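Local atomic coordinates of acetylxylan esterase / glucomannan deacetylase (Cellvibrio japonicus, PDB entry 2W9X), a protein that removes acetyl groups from the plant cell wall polysaccharides xylan and, with a strong preference, glucomannan. Residues 192-204 with 210-222. Numbering follows the deposited sequence.
Sequences YQINASSGFGIVR and SPDKSLLSLYPYT. With GOL (glycerol), chain G.
Phe-200 lies between Leu-218 on one face of its ring and a bound glycerol on the other. Leu-218 CD1 sits almost on the ring normal, over the centre, 3.5 Å from the centroid of the Phe-200 ring and 7° off that normal, a CH-pi contact. Over the opposite face sits C3 of the glycerol, probably a crystallisation additive, whose O2 is hydrogen-bonded to Ser-210 OG at 2.6 Å. Lys-213 meets the edge of the ring with CB, while its extended chain leads away. The Phe-200 ring swings out toward the first turn of helix 215-218, with its CD1 3.7 Å from Ser-214 C.

There the backbones are tied directly: Leu-215 N donates to Gly-201 O at 3.0 Å. Ser-214 is the N-cap, its OG weakly accepting from Ser-217 N. A water donates to Ile-202 O at 2.6 Å and also bonds Ser-214 OG; a second water lies within bonding distance of both Val-203 O and Lys-213 O. Beside them Leu-216 lays CD2 3.8 Å from Ile-202 CG2. Leu-215, with CG anti to the backbone N (chi1 -158°), reaches back so that its CD2 lies 3.9 Å from Ser-197 CB.

Gly-199, by similarity a transition-state stabiliser, belongs to the type II turn from Ser-197 to Phe-200. Through Leu-215 and Leu-218, helix 215-218 therefore packs against the loop that probably forms part of the oxyanion hole of this SGNH-type esterase. Strand 191-196, at one margin of the parallel sheet beside strand 144-149, feeds that loop; Glu-146 of the latter binds both Asn-195 ND2 and Tyr-219 OH, and helix 262-283 packs against Ile-202 and Val-203.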
loop_
_atom_site.group_PDB
_atom_site.type_symbol
_atom_site.label_atom_id
_atom_site.label_comp_id
_atom_site.label_asym_id
_atom_site.label_seq_id
_atom_site.Cartn_x
_atom_site.Cartn_y
_atom_site.Cartn_z
ATOM N N TYR B 192 -16.764 10.526 -10.601
ATOM C CA TYR B 192 -16.816 9.647 -9.437
ATOM C C TYR B 192 -18.138 8.960 -9.267
ATOM O O TYR B 192 -19.179 9.494 -9.659
ATOM C CB TYR B 192 -16.450 10.392 -8.130
ATOM C CG TYR B 192 -17.272 11.640 -7.819
ATOM C CD1 TYR B 192 -18.423 11.574 -7.029
ATOM C CD2 TYR B 192 -16.867 12.898 -8.286
ATOM C CE1 TYR B 192 -19.167 12.723 -6.736
ATOM C CE2 TYR B 192 -17.588 14.052 -7.979
ATOM C CZ TYR B 192 -18.727 13.961 -7.210
ATOM O OH TYR B 192 -19.425 15.111 -6.937
ATOM N N GLN B 193 -18.067 7.766 -8.684
ATOM C CA GLN B 193 -19.224 7.034 -8.191
ATOM C C GLN B 193 -19.003 6.774 -6.704
ATOM O O GLN B 193 -17.912 6.375 -6.302
ATOM C CB GLN B 193 -19.387 5.705 -8.944
ATOM C CG GLN B 193 -19.853 5.865 -10.396
ATOM C CD GLN B 193 -20.430 4.574 -10.973
ATOM O OE1 GLN B 193 -20.885 4.541 -12.121
ATOM N NE2 GLN B 193 -20.406 3.502 -10.179
ATOM N N ILE B 194 -20.034 7.024 -5.898
ATOM C CA ILE B 194 -20.000 6.776 -4.449
ATOM C C ILE B 194 -21.008 5.672 -4.147
ATOM O O ILE B 194 -22.168 5.925 -3.842
ATOM C CB ILE B 194 -20.304 8.047 -3.598
ATOM C CG1 ILE B 194 -19.500 9.268 -4.095
ATOM C CG2 ILE B 194 -20.085 7.773 -2.100
ATOM C CD1 ILE B 194 -17.956 9.142 -3.977
ATOM N N ASN B 195 -20.550 4.435 -4.240
ATOM C CA ASN B 195 -21.412 3.297 -3.981
ATOM C C ASN B 195 -21.271 2.861 -2.531
ATOM O O ASN B 195 -20.539 1.927 -2.196
ATOM C CB ASN B 195 -21.099 2.191 -4.980
ATOM C CG ASN B 195 -21.369 2.631 -6.399
ATOM O OD1 ASN B 195 -22.379 3.299 -6.668
ATOM N ND2 ASN B 195 -20.463 2.297 -7.311
ATOM N N ALA B 196 -21.968 3.594 -1.675
ATOM C CA ALA B 196 -21.926 3.392 -0.246
ATOM C C ALA B 196 -23.344 3.404 0.307
ATOM O O ALA B 196 -24.217 4.040 -0.249
ATOM C CB ALA B 196 -21.095 4.502 0.417
ATOM N N SER B 197 -23.547 2.731 1.433
ATOM C CA SER B 197 -24.844 2.695 2.078
ATOM C C SER B 197 -24.588 2.548 3.559
ATOM O O SER B 197 -23.759 1.733 3.950
ATOM C CB SER B 197 -25.652 1.493 1.552
ATOM O OG SER B 197 -26.990 1.549 2.003
ATOM N N SER B 198 -25.276 3.351 4.370
ATOM C CA SER B 198 -25.010 3.433 5.805
ATOM C C SER B 198 -25.371 2.166 6.572
ATOM O O SER B 198 -26.432 1.595 6.361
ATOM C CB SER B 198 -25.749 4.629 6.434
ATOM O OG SER B 198 -25.277 5.860 5.926
ATOM N N GLY B 199 -24.487 1.755 7.481
ATOM C CA GLY B 199 -24.740 0.601 8.346
ATOM C C GLY B 199 -24.210 -0.725 7.818
ATOM O O GLY B 199 -24.220 -1.734 8.536
ATOM N N PHE B 200 -23.714 -0.732 6.582
ATOM C CA PHE B 200 -23.395 -2.008 5.913
ATOM C C PHE B 200 -21.911 -2.387 6.031
ATOM O O PHE B 200 -21.036 -1.520 6.148
ATOM C CB PHE B 200 -23.876 -2.031 4.443
ATOM C CG PHE B 200 -25.383 -2.176 4.290
ATOM C CD1 PHE B 200 -25.983 -3.433 4.300
ATOM C CD2 PHE B 200 -26.201 -1.035 4.143
ATOM C CE1 PHE B 200 -27.380 -3.573 4.172
ATOM C CE2 PHE B 200 -27.583 -1.151 4.015
ATOM C CZ PHE B 200 -28.181 -2.428 4.022
ATOM N N GLY B 201 -21.648 -3.694 6.013
ATOM C CA GLY B 201 -20.283 -4.217 6.107
ATOM C C GLY B 201 -19.954 -5.170 4.965
ATOM O O GLY B 201 -20.754 -5.348 4.051
ATOM N N ILE B 202 -18.760 -5.758 5.010
ATOM C CA ILE B 202 -18.369 -6.864 4.093
ATOM C C ILE B 202 -19.292 -8.084 4.196
ATOM O O ILE B 202 -19.787 -8.586 3.172
ATOM C CB ILE B 202 -16.882 -7.295 4.333
ATOM C CG1 ILE B 202 -15.926 -6.156 3.961
ATOM C CG2 ILE B 202 -16.524 -8.619 3.610
ATOM C CD1 ILE B 202 -15.954 -5.730 2.505
ATOM N N VAL B 203 -19.508 -8.577 5.421
ATOM C CA VAL B 203 -20.400 -9.728 5.652
ATOM C C VAL B 203 -21.421 -9.427 6.738
ATOM O O VAL B 203 -22.519 -10.001 6.748
ATOM C CB VAL B 203 -19.637 -11.054 6.052
ATOM C CG1 VAL B 203 -18.833 -11.624 4.871
ATOM C CG2 VAL B 203 -18.753 -10.861 7.296
ATOM N N ARG B 204 -21.037 -8.541 7.655
ATOM C CA ARG B 204 -21.845 -8.263 8.853
ATOM C C ARG B 204 -22.144 -6.769 8.923
ATOM O O ARG B 204 -21.254 -5.950 8.763
ATOM C CB ARG B 204 -21.122 -8.746 10.119
ATOM C CG ARG B 204 -21.920 -8.554 11.406
ATOM C CD ARG B 204 -21.158 -9.115 12.579
ATOM N NE ARG B 204 -21.997 -9.024 13.760
ATOM C CZ ARG B 204 -21.816 -8.155 14.748
ATOM N NH1 ARG B 204 -20.778 -7.329 14.728
ATOM N NH2 ARG B 204 -22.675 -8.136 15.774
ATOM N N SER B 210 -29.948 -6.363 9.224
ATOM C CA SER B 210 -30.099 -6.905 7.863
ATOM C C SER B 210 -29.226 -8.136 7.583
ATOM O O SER B 210 -28.429 -8.116 6.631
ATOM C CB SER B 210 -29.819 -5.835 6.800
ATOM O OG SER B 210 -30.695 -4.739 6.937
ATOM N N PRO B 211 -29.386 -9.214 8.389
ATOM C CA PRO B 211 -28.508 -10.393 8.288
ATOM C C PRO B 211 -28.612 -11.100 6.931
ATOM O O PRO B 211 -27.749 -11.918 6.599
ATOM C CB PRO B 211 -29.027 -11.315 9.400
ATOM C CG PRO B 211 -30.465 -10.904 9.599
ATOM C CD PRO B 211 -30.434 -9.407 9.411
ATOM N N ASP B 212 -29.658 -10.770 6.170
ATOM C CA ASP B 212 -29.880 -11.295 4.817
ATOM C C ASP B 212 -29.100 -10.523 3.750
ATOM O O ASP B 212 -29.147 -10.867 2.561
ATOM C CB ASP B 212 -31.388 -11.309 4.482
ATOM C CG ASP B 212 -32.033 -9.898 4.491
ATOM O OD1 ASP B 212 -31.728 -9.052 5.379
ATOM O OD2 ASP B 212 -32.894 -9.656 3.606
ATOM N N LYS B 213 -28.370 -9.497 4.195
ATOM C CA LYS B 213 -27.693 -8.551 3.325
ATOM C C LYS B 213 -26.287 -8.184 3.824
ATOM O O LYS B 213 -25.901 -8.512 4.953
ATOM C CB LYS B 213 -28.508 -7.250 3.238
ATOM C CG LYS B 213 -29.834 -7.377 2.527
ATOM C CD LYS B 213 -30.618 -6.089 2.589
ATOM C CE LYS B 213 -31.949 -6.266 1.871
ATOM N NZ LYS B 213 -32.824 -5.087 2.098
ATOM N N SER B 214 -25.554 -7.497 2.947
ATOM C CA SER B 214 -24.290 -6.826 3.235
ATOM C C SER B 214 -24.120 -5.763 2.142
ATOM O O SER B 214 -24.919 -5.697 1.206
ATOM C CB SER B 214 -23.127 -7.824 3.180
ATOM O OG SER B 214 -22.982 -8.310 1.859
ATOM N N LEU B 215 -23.081 -4.946 2.233
ATOM C CA LEU B 215 -22.780 -4.007 1.146
ATOM C C LEU B 215 -22.543 -4.766 -0.156
ATOM O O LEU B 215 -23.012 -4.354 -1.217
ATOM C CB LEU B 215 -21.564 -3.123 1.480
ATOM C CG LEU B 215 -21.402 -1.786 0.747
ATOM C CD1 LEU B 215 -20.918 -1.922 -0.700
ATOM C CD2 LEU B 215 -22.722 -0.972 0.786
ATOM N N LEU B 216 -21.810 -5.872 -0.056
ATOM C CA LEU B 216 -21.467 -6.722 -1.190
ATOM C C LEU B 216 -22.698 -7.235 -1.983
ATOM O O LEU B 216 -22.641 -7.327 -3.203
ATOM C CB LEU B 216 -20.562 -7.889 -0.726
ATOM C CG LEU B 216 -19.041 -7.595 -0.656
ATOM C CD1 LEU B 216 -18.706 -6.194 -0.404
ATOM C CD2 LEU B 216 -18.269 -8.510 0.285
ATOM N N SER B 217 -23.797 -7.532 -1.293
ATOM C CA SER B 217 -25.002 -8.046 -1.964
ATOM C C SER B 217 -25.801 -6.921 -2.629
ATOM O O SER B 217 -26.515 -7.150 -3.591
ATOM C CB SER B 217 -25.886 -8.848 -0.995
ATOM O OG SER B 217 -26.453 -7.991 -0.023
ATOM N N LEU B 218 -25.644 -5.701 -2.117
ATOM C CA LEU B 218 -26.286 -4.522 -2.683
ATOM C C LEU B 218 -25.503 -4.012 -3.874
ATOM O O LEU B 218 -26.070 -3.439 -4.804
ATOM C CB LEU B 218 -26.351 -3.404 -1.643
ATOM C CG LEU B 218 -27.211 -3.652 -0.397
ATOM C CD1 LEU B 218 -26.830 -2.632 0.658
ATOM C CD2 LEU B 218 -28.682 -3.549 -0.729
ATOM N N TYR B 219 -24.191 -4.236 -3.820
ATOM C CA TYR B 219 -23.238 -3.646 -4.750
ATOM C C TYR B 219 -23.512 -3.884 -6.245
ATOM O O TYR B 219 -23.256 -2.991 -7.042
ATOM C CB TYR B 219 -21.793 -4.033 -4.389
ATOM C CG TYR B 219 -20.805 -3.350 -5.307
ATOM C CD1 TYR B 219 -20.350 -2.041 -5.042
ATOM C CD2 TYR B 219 -20.354 -3.990 -6.464
ATOM C CE1 TYR B 219 -19.475 -1.404 -5.912
ATOM C CE2 TYR B 219 -19.471 -3.361 -7.332
ATOM C CZ TYR B 219 -19.043 -2.064 -7.047
ATOM O OH TYR B 219 -18.174 -1.467 -7.930
ATOM N N PRO B 220 -24.008 -5.079 -6.638
ATOM C CA PRO B 220 -24.175 -5.312 -8.080
ATOM C C PRO B 220 -25.273 -4.495 -8.768
ATOM O O PRO B 220 -25.341 -4.492 -9.989
ATOM C CB PRO B 220 -24.537 -6.807 -8.152
ATOM C CG PRO B 220 -24.070 -7.378 -6.843
ATOM C CD PRO B 220 -24.379 -6.283 -5.875
ATOM N N TYR B 221 -26.111 -3.808 -7.998
ATOM C CA TYR B 221 -27.331 -3.234 -8.554
ATOM C C TYR B 221 -27.295 -1.724 -8.744
ATOM O O TYR B 221 -26.722 -0.991 -7.938
ATOM C CB TYR B 221 -28.558 -3.681 -7.748
ATOM C CG TYR B 221 -28.680 -5.185 -7.702
ATOM C CD1 TYR B 221 -29.189 -5.901 -8.795
ATOM C CD2 TYR B 221 -28.248 -5.903 -6.585
ATOM C CE1 TYR B 221 -29.281 -7.292 -8.767
ATOM C CE2 TYR B 221 -28.336 -7.295 -6.545
ATOM C CZ TYR B 221 -28.856 -7.982 -7.637
ATOM O OH TYR B 221 -28.948 -9.354 -7.591
ATOM N N THR B 222 -27.913 -1.293 -9.847
ATOM C CA THR B 222 -28.038 0.114 -10.244
ATOM C C THR B 222 -28.775 0.927 -9.182
ATOM O O THR B 222 -28.457 2.109 -8.947
ATOM C CB THR B 222 -28.793 0.219 -11.594
ATOM O OG1 THR B 222 -28.073 -0.516 -12.585
ATOM C CG2 THR B 222 -28.932 1.671 -12.070
HETATM C C1 GOL G . -29.647 -0.519 6.738
HETATM O O1 GOL G . -30.988 -0.115 6.890
HETATM C C2 GOL G . -29.267 -1.410 7.922
HETATM O O2 GOL G . -30.094 -2.541 8.082
HETATM C C3 GOL G . -27.823 -1.870 7.858
HETATM O O3 GOL G . -27.385 -1.682 9.174
HETATM O O HOH W 1 -20.924 -10.586 1.914
HETATM O O HOH W 2 -25.158 -9.763 7.285
#